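Local atomic coordinates of periplasmic oligopeptide-binding protein (Burkholderia pseudomallei, PDB entry 3ZS6), a protein that probably binds oligopeptides in the periplasm as the solute-binding component of an ABC transport system. Residues 6-11 with 230-235; 483-488 with 500-505. All blocks are in the same frame, centred on the assembly; numbering follows the deposited sequence.

From the N terminus, strand 6-11 forms the edge of a four-stranded mixed sheet, and contact 1 closes a long loop when the chain returns at 230-235, just past helix 219-227. Contact 2 opens and closes much later: 483-488 follows strand 470-480, and the segment 500-505, almost at the C terminus, completes a two-stranded antiparallel pair with it. The two loops are thus in series, neither enclosing nor crossing the other, yet their centres lie only about 12 Å apart. They touch where Asp232 OD1 meets Tyr484 OH at 2.5 Å, a probable hydrogen bond, and where Arg9 packs on Met502. The C-terminal residues are thereby laid against the first strand and the 230-235 loop.

Contact 1. Residues 6-11 with 230-235; sequences DLTRQV and QIDYTY
Thr8 and Asp232 grip each other through two hydrogen bonds that pair main chain with both main chain and carboxylate. Thr8 N donates to the anti lone pair of Asp232 OD2 (2.9 Å), while Asp232 N donates to Thr8 O in the carbonyl plane. Asp232 CG lies beside its own backbone N (chi1 -52°), which swings OD2 back to the strand. Further along, Gln10 N reaches Tyr233 O at 2.9 Å in a nearly straight bond. The Gln10 side chain, bent at chi2, presents OE1 to Tyr235 N at 2.9 Å; the donor stands above the amide carbonyl plane. Water 1 joins Thr8 OG1 to Asp232 OD2, and water 2 donates to Gln10 O and, weakly, to Thr234 O.

The charged and aromatic pair is Arg9 and Tyr233, running side by side in the same direction. Arg9 CZ sits 4.3 Å from the Tyr233 ring centroid, over the face, a cation-pi contact with the two planes 43° apart. Hydrogen bonds from Arg9 NH1 to Ser499 OG and from Arg9 NH2 to Arg497 O hold the guanidinium at its far end.

The Thr8 CG2 methyl rests on Gln230 O at 3.4 Å. Apolar contacts are few: Ile231 CD1 lies against Gln10 CB, and Leu7 CD1 against Asp232 CB.

Strand 6-11 bonds to strand 210-215 along its other edge, so the loop covers the edge left over. Asp232 OD2 takes a backbone N-H and a water while OD1 meets Tyr484 OH, an environment consistent with a carboxylate that stays ionised although buried.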
# COMPACT_ATOMS: atom_id res chain seq x y z
N ASP A 6 10.01 -16.37 19.47
CA ASP A 6 9.71 -14.94 19.54
C ASP A 6 10.25 -14.28 18.28
O ASP A 6 11.40 -14.51 17.90
CB ASP A 6 10.38 -14.27 20.74
CG ASP A 6 9.84 -14.78 22.07
OD1 ASP A 6 8.81 -15.46 22.08
OD2 ASP A 6 10.46 -14.47 23.11
N LEU A 7 9.43 -13.45 17.65
CA LEU A 7 9.86 -12.74 16.46
C LEU A 7 9.74 -11.24 16.67
O LEU A 7 8.71 -10.76 17.14
CB LEU A 7 9.01 -13.15 15.26
CG LEU A 7 9.37 -12.48 13.93
CD1 LEU A 7 10.70 -13.02 13.42
CD2 LEU A 7 8.25 -12.72 12.93
N THR A 8 10.79 -10.50 16.32
CA THR A 8 10.80 -9.05 16.41
C THR A 8 11.00 -8.46 15.01
O THR A 8 12.02 -8.71 14.37
CB THR A 8 11.91 -8.55 17.34
OG1 THR A 8 11.70 -9.07 18.66
CG2 THR A 8 11.93 -7.02 17.41
N ARG A 9 10.02 -7.68 14.56
CA ARG A 9 10.03 -7.10 13.21
C ARG A 9 10.08 -5.58 13.29
O ARG A 9 9.38 -4.98 14.10
CB ARG A 9 8.76 -7.52 12.44
CG ARG A 9 8.49 -9.03 12.42
CD ARG A 9 7.09 -9.34 11.84
NE ARG A 9 6.95 -8.90 10.45
CZ ARG A 9 6.21 -9.52 9.54
NH1 ARG A 9 5.52 -10.61 9.87
NH2 ARG A 9 6.15 -9.05 8.29
N GLN A 10 10.88 -4.96 12.44
CA GLN A 10 10.99 -3.50 12.41
C GLN A 10 10.05 -2.92 11.35
O GLN A 10 10.04 -3.39 10.21
CB GLN A 10 12.43 -3.04 12.15
CG GLN A 10 12.59 -1.50 11.99
CD GLN A 10 13.03 -1.07 10.59
OE1 GLN A 10 13.74 -1.79 9.89
NE2 GLN A 10 12.64 0.14 10.20
N VAL A 11 9.26 -1.92 11.74
CA VAL A 11 8.43 -1.19 10.78
C VAL A 11 8.89 0.27 10.64
O VAL A 11 9.49 0.82 11.57
CB VAL A 11 6.93 -1.29 11.12
CG1 VAL A 11 6.41 -2.73 10.87
CG2 VAL A 11 6.67 -0.86 12.56
N GLN A 230 18.80 -7.49 18.24
CA GLN A 230 17.58 -6.93 18.82
C GLN A 230 16.38 -7.07 17.87
O GLN A 230 15.22 -6.97 18.28
CB GLN A 230 17.78 -5.45 19.15
CG GLN A 230 18.83 -5.15 20.20
CD GLN A 230 19.07 -3.65 20.34
OE1 GLN A 230 20.01 -3.11 19.76
NE2 GLN A 230 18.21 -2.98 21.09
N ILE A 231 16.66 -7.28 16.59
CA ILE A 231 15.63 -7.38 15.56
C ILE A 231 15.92 -8.61 14.70
O ILE A 231 17.08 -8.91 14.44
CB ILE A 231 15.65 -6.13 14.65
CG1 ILE A 231 15.26 -4.90 15.46
CG2 ILE A 231 14.72 -6.32 13.46
CD1 ILE A 231 15.41 -3.60 14.69
N ASP A 232 14.89 -9.32 14.25
CA ASP A 232 15.12 -10.51 13.43
C ASP A 232 14.81 -10.26 11.95
O ASP A 232 15.14 -11.09 11.10
CB ASP A 232 14.25 -11.68 13.90
CG ASP A 232 14.39 -11.96 15.38
OD1 ASP A 232 15.48 -12.37 15.81
OD2 ASP A 232 13.39 -11.78 16.10
N TYR A 233 14.17 -9.13 11.67
CA TYR A 233 13.45 -8.93 10.42
C TYR A 233 13.32 -7.42 10.22
O TYR A 233 12.52 -6.78 10.88
CB TYR A 233 12.07 -9.57 10.58
CG TYR A 233 11.18 -9.69 9.36
CD1 TYR A 233 10.61 -8.57 8.76
CD2 TYR A 233 10.85 -10.95 8.84
CE1 TYR A 233 9.77 -8.69 7.65
CE2 TYR A 233 10.01 -11.08 7.73
CZ TYR A 233 9.47 -9.95 7.15
OH TYR A 233 8.64 -10.06 6.06
N THR A 234 14.12 -6.85 9.31
CA THR A 234 14.07 -5.41 9.10
C THR A 234 13.03 -5.03 8.06
O THR A 234 12.53 -5.88 7.32
CB THR A 234 15.44 -4.83 8.61
OG1 THR A 234 15.67 -5.21 7.25
CG2 THR A 234 16.59 -5.30 9.50
N TYR A 235 12.73 -3.74 7.98
CA TYR A 235 11.82 -3.24 6.96
C TYR A 235 12.51 -3.24 5.59
O TYR A 235 11.97 -3.75 4.60
CB TYR A 235 11.35 -1.84 7.32
CG TYR A 235 10.63 -1.14 6.20
CD1 TYR A 235 9.40 -1.61 5.74
CD2 TYR A 235 11.17 -0.00 5.60
CE1 TYR A 235 8.74 -0.97 4.70
CE2 TYR A 235 10.51 0.65 4.57
CZ TYR A 235 9.29 0.16 4.13
OH TYR A 235 8.64 0.80 3.10
O HOH W 1 13.07 -11.75 18.68
O HOH W 2 9.80 -5.35 8.40

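Contact 2. Residues 483-488 with 500-505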
# COMPACT_ATOMS: atom_id res chain seq x y z
N SER A 483 19.02 -15.85 9.52
CA SER A 483 19.11 -17.20 8.96
C SER A 483 18.24 -18.21 9.71
O SER A 483 17.83 -19.22 9.14
CB SER A 483 20.56 -17.69 8.93
OG SER A 483 21.34 -16.87 8.08
N TYR A 484 17.96 -17.94 10.98
CA TYR A 484 17.10 -18.85 11.75
C TYR A 484 15.59 -18.60 11.56
O TYR A 484 14.77 -19.29 12.15
CB TYR A 484 17.45 -18.82 13.24
CG TYR A 484 17.50 -17.43 13.85
CD1 TYR A 484 16.32 -16.74 14.17
CD2 TYR A 484 18.72 -16.81 14.12
CE1 TYR A 484 16.37 -15.47 14.73
CE2 TYR A 484 18.77 -15.55 14.68
CZ TYR A 484 17.60 -14.88 14.98
OH TYR A 484 17.67 -13.62 15.54
N VAL A 485 15.23 -17.62 10.73
CA VAL A 485 13.82 -17.40 10.41
C VAL A 485 13.41 -18.19 9.18
O VAL A 485 13.82 -17.86 8.06
CB VAL A 485 13.46 -15.91 10.20
CG1 VAL A 485 11.98 -15.75 9.78
CG2 VAL A 485 13.74 -15.11 11.47
N GLY A 486 12.60 -19.22 9.37
CA GLY A 486 12.18 -20.09 8.27
C GLY A 486 10.85 -19.69 7.65
O GLY A 486 10.06 -18.95 8.25
N GLY A 487 10.61 -20.17 6.43
CA GLY A 487 9.36 -19.91 5.73
C GLY A 487 9.34 -18.71 4.78
O GLY A 487 8.36 -18.51 4.05
N TYR A 488 10.39 -17.90 4.78
CA TYR A 488 10.44 -16.71 3.93
C TYR A 488 10.63 -17.13 2.47
O TYR A 488 11.48 -17.97 2.17
CB TYR A 488 11.59 -15.79 4.36
CG TYR A 488 11.50 -14.36 3.84
CD1 TYR A 488 12.03 -14.00 2.59
CD2 TYR A 488 10.89 -13.36 4.60
CE1 TYR A 488 11.95 -12.70 2.12
CE2 TYR A 488 10.80 -12.05 4.13
CZ TYR A 488 11.33 -11.72 2.89
OH TYR A 488 11.25 -10.43 2.44
N GLN A 500 2.36 -15.60 11.05
CA GLN A 500 1.94 -16.99 11.27
C GLN A 500 2.48 -17.96 10.22
O GLN A 500 2.43 -19.19 10.40
CB GLN A 500 0.41 -17.11 11.35
CG GLN A 500 -0.32 -16.89 10.02
CD GLN A 500 -1.73 -17.47 10.04
OE1 GLN A 500 -2.72 -16.75 9.92
NE2 GLN A 500 -1.81 -18.78 10.18
N ASP A 501 2.98 -17.43 9.11
CA ASP A 501 3.51 -18.27 8.05
C ASP A 501 5.00 -18.55 8.22
O ASP A 501 5.58 -19.34 7.47
CB ASP A 501 3.20 -17.66 6.67
CG ASP A 501 1.70 -17.59 6.38
OD1 ASP A 501 1.00 -18.57 6.66
OD2 ASP A 501 1.22 -16.54 5.90
N MET A 502 5.63 -17.91 9.21
CA MET A 502 7.05 -18.12 9.47
C MET A 502 7.27 -18.95 10.75
O MET A 502 6.34 -19.18 11.51
CB MET A 502 7.80 -16.78 9.52
CG MET A 502 7.95 -16.11 8.15
SD MET A 502 8.69 -14.46 8.19
CE MET A 502 7.29 -13.49 8.75
N TYR A 503 8.50 -19.39 10.97
CA TYR A 503 8.83 -20.22 12.12
C TYR A 503 10.32 -20.17 12.36
O TYR A 503 11.10 -20.05 11.42
CB TYR A 503 8.38 -21.67 11.89
CG TYR A 503 8.81 -22.21 10.54
CD1 TYR A 503 10.05 -22.80 10.37
CD2 TYR A 503 7.99 -22.08 9.43
CE1 TYR A 503 10.45 -23.28 9.14
CE2 TYR A 503 8.38 -22.55 8.19
CZ TYR A 503 9.61 -23.14 8.05
OH TYR A 503 9.99 -23.61 6.82
N LEU A 504 10.72 -20.28 13.62
CA LEU A 504 12.14 -20.23 13.97
C LEU A 504 12.75 -21.61 13.99
O LEU A 504 12.17 -22.55 14.53
CB LEU A 504 12.35 -19.53 15.32
CG LEU A 504 11.84 -18.09 15.41
CD1 LEU A 504 12.47 -17.40 16.61
CD2 LEU A 504 12.15 -17.32 14.13
N ILE A 505 13.93 -21.74 13.39
CA ILE A 505 14.64 -23.02 13.38
C ILE A 505 15.95 -22.93 14.14
O ILE A 505 16.39 -21.84 14.51
CB ILE A 505 14.95 -23.48 11.95
CG1 ILE A 505 15.71 -22.39 11.20
CG2 ILE A 505 13.66 -23.82 11.22
CD1 ILE A 505 16.05 -22.74 9.77
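Val485 and Leu504 form a non-hydrogen-bonded antiparallel pair, CA to CA 4.8 Å, next to the hydrogen-bonded pair Gly486 and Tyr503. In the latter, Gly486 N gives a 2.7 Å bond to Tyr503 O. Tyr503 N returns a longer one of 3.2 Å to Gly486 O. Beyond them Ile505 N bonds to Tyr484 O at 2.9 Å, and Leu504 CA adds a CA-H...O contact to the same carbonyl oxygen.

On the face carrying Val485 and Leu504, the two side chains cross obliquely, Val485 CG2 meeting Leu504 CD2 at 3.8 Å. Val485 CG1, anti to the backbone N (chi1 176°), touches Met502 SD instead, so the two methyls of one valine serve different neighbours. The sulfur also lies near the plane of the Tyr488 ring, at its edge, and the same methionine packs on Tyr233. Leu504 CD2 similarly comes to the edge of the Tyr484 ring.

The arrangement is a two-stranded antiparallel ribbon joining the C-terminal end of the chain to the segment that follows strand 470-480; 11 residues with neither helix nor strand link its arms. Leu504 N is also bonded to Gln5 OE1, bringing in the N-terminal segment.

On the other face the Tyr503 ring turns back over Gly486. Its CG stands between the backbone N and the carbonyl carbon (chi1 48°), laying the ring across the opposite strand, with Gly486 CA 4.1 Å from the ring centroid in a CH-pi contact. Gly486 has no side chain, and this lets the ring settle directly on the backbone. Gly487 approaches the ring obliquely through its N; at its positive phi of 94° a CB would press on the preceding carbonyl oxygen, a conflict that a residue without a side chain avoids.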